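Local coordinates for protein FMN-dependent nitronate monooxygenase (Shewanella oneidensis, PDB 5LSM) that probably uses FMN to oxidise propionate 3-nitronate with molecular oxygen, a detoxifying nitronate monooxygenase activity, at residues V158-W163 / H185-D190. Residues are numbered along the deposited sequence; the frame is centred on the assembly and turned at random.
Sequences VEEALW and HFLSED
Glu160 of helix 158-166 reaches across to the loop 185-190 and holds two successive backbone amides with a single oxygen. Its OE2 accepts from Phe186 N at 2.8 Å and from Leu187 N at 3.1 Å, both nearly straight. The two donors come from the same face of the carboxylate: Phe186 N stands well above the plane, while Leu187 N lies nearer to it, on the anti side. The other oxygen, OE1, is hydrogen-bonded to Thr156 OG1, just ahead of the helix. With CG beside its own backbone N and the chain extended beyond it, Glu160 runs alongside Phe186 in the opposite direction, carboxylate and ring planes only 16° apart. Glu160 CG sits over one face of the phenyl ring, 3.6 Å from its centroid, as a CH-pi contact. Phe186 CE1 meets Trp163 CE3 at 3.3 Å, the ring planes inclined by 55°, neither stacked nor edge-to-face. Leu187 also packs on the Glu160 chain, CG to CG 3.7 Å, and its CD1 lies near Glu159 CB. Replacing Glu160 by an alanine is likely to leave the amides of Phe186 and Leu187 without their shared acceptor, Thr156 OG1 without its carboxylate partner and the Phe186 face without its CH-pi contact. The contact thus ties a helix of the TIM-barrel-like fold to a loop whose Phe186 side chain lies about 11 Å from the bound FMN, the buried carboxylate probably stabilised by the amides and the threonine hydroxyl.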
loop_
_atom_site.group_PDB
_atom_site.type_symbol
_atom_site.label_atom_id
_atom_site.label_comp_id
_atom_site.label_asym_id
_atom_site.label_seq_id
_atom_site.Cartn_x
_atom_site.Cartn_y
_atom_site.Cartn_z
ATOM N N VAL A 158 -3.831 -11.921 6.118
ATOM C CA VAL A 158 -3.400 -13.043 6.922
ATOM C C VAL A 158 -4.470 -14.123 7.077
ATOM O O VAL A 158 -4.150 -15.311 7.077
ATOM C CB VAL A 158 -2.906 -12.583 8.315
ATOM C CG1 VAL A 158 -2.569 -13.784 9.183
ATOM C CG2 VAL A 158 -1.674 -11.708 8.154
ATOM N N GLU A 159 -5.730 -13.726 7.206
ATOM C CA GLU A 159 -6.814 -14.711 7.321
ATOM C C GLU A 159 -6.914 -15.556 6.062
ATOM O O GLU A 159 -7.069 -16.769 6.145
ATOM C CB GLU A 159 -8.151 -14.040 7.560
ATOM C CG GLU A 159 -8.363 -13.597 8.993
ATOM C CD GLU A 159 -7.704 -12.266 9.316
ATOM O OE1 GLU A 159 -7.481 -11.441 8.380
ATOM O OE2 GLU A 159 -7.420 -12.049 10.521
ATOM N N GLU A 160 -6.829 -14.902 4.901
ATOM C CA GLU A 160 -6.877 -15.595 3.622
ATOM C C GLU A 160 -5.705 -16.571 3.499
ATOM O O GLU A 160 -5.876 -17.700 3.054
ATOM C CB GLU A 160 -6.896 -14.589 2.454
ATOM C CG GLU A 160 -8.308 -14.104 2.115
ATOM C CD GLU A 160 -8.362 -12.901 1.176
ATOM O OE1 GLU A 160 -7.316 -12.510 0.629
ATOM O OE2 GLU A 160 -9.474 -12.337 0.993
ATOM N N ALA A 161 -4.531 -16.162 3.966
ATOM C CA ALA A 161 -3.367 -17.028 3.901
ATOM C C ALA A 161 -3.572 -18.298 4.764
ATOM O O ALA A 161 -3.186 -19.401 4.372
ATOM C CB ALA A 161 -2.130 -16.269 4.338
ATOM N N LEU A 162 -4.205 -18.133 5.922
ATOM C CA LEU A 162 -4.446 -19.244 6.814
ATOM C C LEU A 162 -5.507 -20.173 6.236
ATOM O O LEU A 162 -5.470 -21.392 6.457
ATOM C CB LEU A 162 -4.880 -18.742 8.185
ATOM C CG LEU A 162 -3.765 -18.099 9.011
ATOM C CD1 LEU A 162 -4.322 -17.182 10.088
ATOM C CD2 LEU A 162 -2.886 -19.165 9.630
ATOM N N TRP A 163 -6.461 -19.596 5.518
ATOM C CA TRP A 163 -7.493 -20.384 4.861
ATOM C C TRP A 163 -6.869 -21.240 3.771
ATOM O O TRP A 163 -7.216 -22.399 3.623
ATOM C CB TRP A 163 -8.567 -19.489 4.253
ATOM C CG TRP A 163 -9.738 -20.271 3.699
ATOM C CD1 TRP A 163 -10.794 -20.752 4.401
ATOM C CD2 TRP A 163 -9.958 -20.651 2.335
ATOM N NE1 TRP A 163 -11.658 -21.402 3.568
ATOM C CE2 TRP A 163 -11.174 -21.351 2.291
ATOM C CE3 TRP A 163 -9.239 -20.484 1.155
ATOM C CZ2 TRP A 163 -11.705 -21.856 1.111
ATOM C CZ3 TRP A 163 -9.770 -20.986 -0.029
ATOM C CH2 TRP A 163 -10.984 -21.672 -0.039
ATOM N N HIS A 185 -8.711 -11.168 -3.457
ATOM C CA HIS A 185 -9.397 -11.390 -2.170
ATOM C C HIS A 185 -10.657 -12.236 -2.290
ATOM O O HIS A 185 -11.243 -12.343 -3.348
ATOM C CB HIS A 185 -9.760 -10.061 -1.514
ATOM C CG HIS A 185 -10.825 -9.303 -2.235
ATOM N ND1 HIS A 185 -10.544 -8.375 -3.208
ATOM C CD2 HIS A 185 -12.172 -9.347 -2.141
ATOM C CE1 HIS A 185 -11.666 -7.843 -3.650
ATOM N NE2 HIS A 185 -12.672 -8.441 -3.044
ATOM N N PHE A 186 -11.051 -12.873 -1.201
ATOM C CA PHE A 186 -12.161 -13.806 -1.259
ATOM C C PHE A 186 -12.840 -14.054 0.068
ATOM O O PHE A 186 -13.903 -14.609 0.071
ATOM C CB PHE A 186 -11.715 -15.141 -1.867
ATOM C CG PHE A 186 -10.593 -15.805 -1.116
ATOM C CD1 PHE A 186 -10.862 -16.655 -0.046
ATOM C CD2 PHE A 186 -9.270 -15.574 -1.472
ATOM C CE1 PHE A 186 -9.834 -17.246 0.661
ATOM C CE2 PHE A 186 -8.231 -16.154 -0.754
ATOM C CZ PHE A 186 -8.516 -16.995 0.307
ATOM N N LEU A 187 -12.231 -13.674 1.193
ATOM C CA LEU A 187 -12.922 -13.758 2.484
ATOM C C LEU A 187 -13.747 -12.512 2.814
ATOM O O LEU A 187 -14.710 -12.595 3.567
ATOM C CB LEU A 187 -11.951 -14.093 3.626
ATOM C CG LEU A 187 -11.356 -15.521 3.630
ATOM C CD1 LEU A 187 -10.633 -15.822 4.931
ATOM C CD2 LEU A 187 -12.413 -16.579 3.395
ATOM N N SER A 188 -13.469 -11.390 2.167
ATOM C CA SER A 188 -14.150 -10.143 2.520
ATOM C C SER A 188 -14.170 -9.137 1.382
ATOM O O SER A 188 -13.194 -8.993 0.655
ATOM C CB SER A 188 -13.474 -9.518 3.739
ATOM O OG SER A 188 -13.953 -8.206 3.990
ATOM N N GLU A 189 -15.258 -8.386 1.275
ATOM C CA GLU A 189 -15.363 -7.327 0.265
ATOM C C GLU A 189 -14.728 -6.007 0.732
ATOM O O GLU A 189 -14.483 -5.115 -0.061
ATOM C CB GLU A 189 -16.828 -7.101 -0.106
ATOM C CG GLU A 189 -17.547 -8.370 -0.539
ATOM C CD GLU A 189 -18.453 -8.171 -1.745
ATOM O OE1 GLU A 189 -18.820 -9.188 -2.373
ATOM O OE2 GLU A 189 -18.808 -7.009 -2.059
ATOM N N ASP A 190 -14.442 -5.907 2.020
ATOM C CA ASP A 190 -13.887 -4.688 2.605
ATOM C C ASP A 190 -12.419 -4.481 2.196
ATOM O O ASP A 190 -11.527 -5.173 2.679
ATOM C CB ASP A 190 -14.014 -4.784 4.127
ATOM C CG ASP A 190 -13.625 -3.507 4.839
ATOM O OD1 ASP A 190 -13.059 -2.566 4.211
ATOM O OD2 ASP A 190 -13.869 -3.465 6.062
#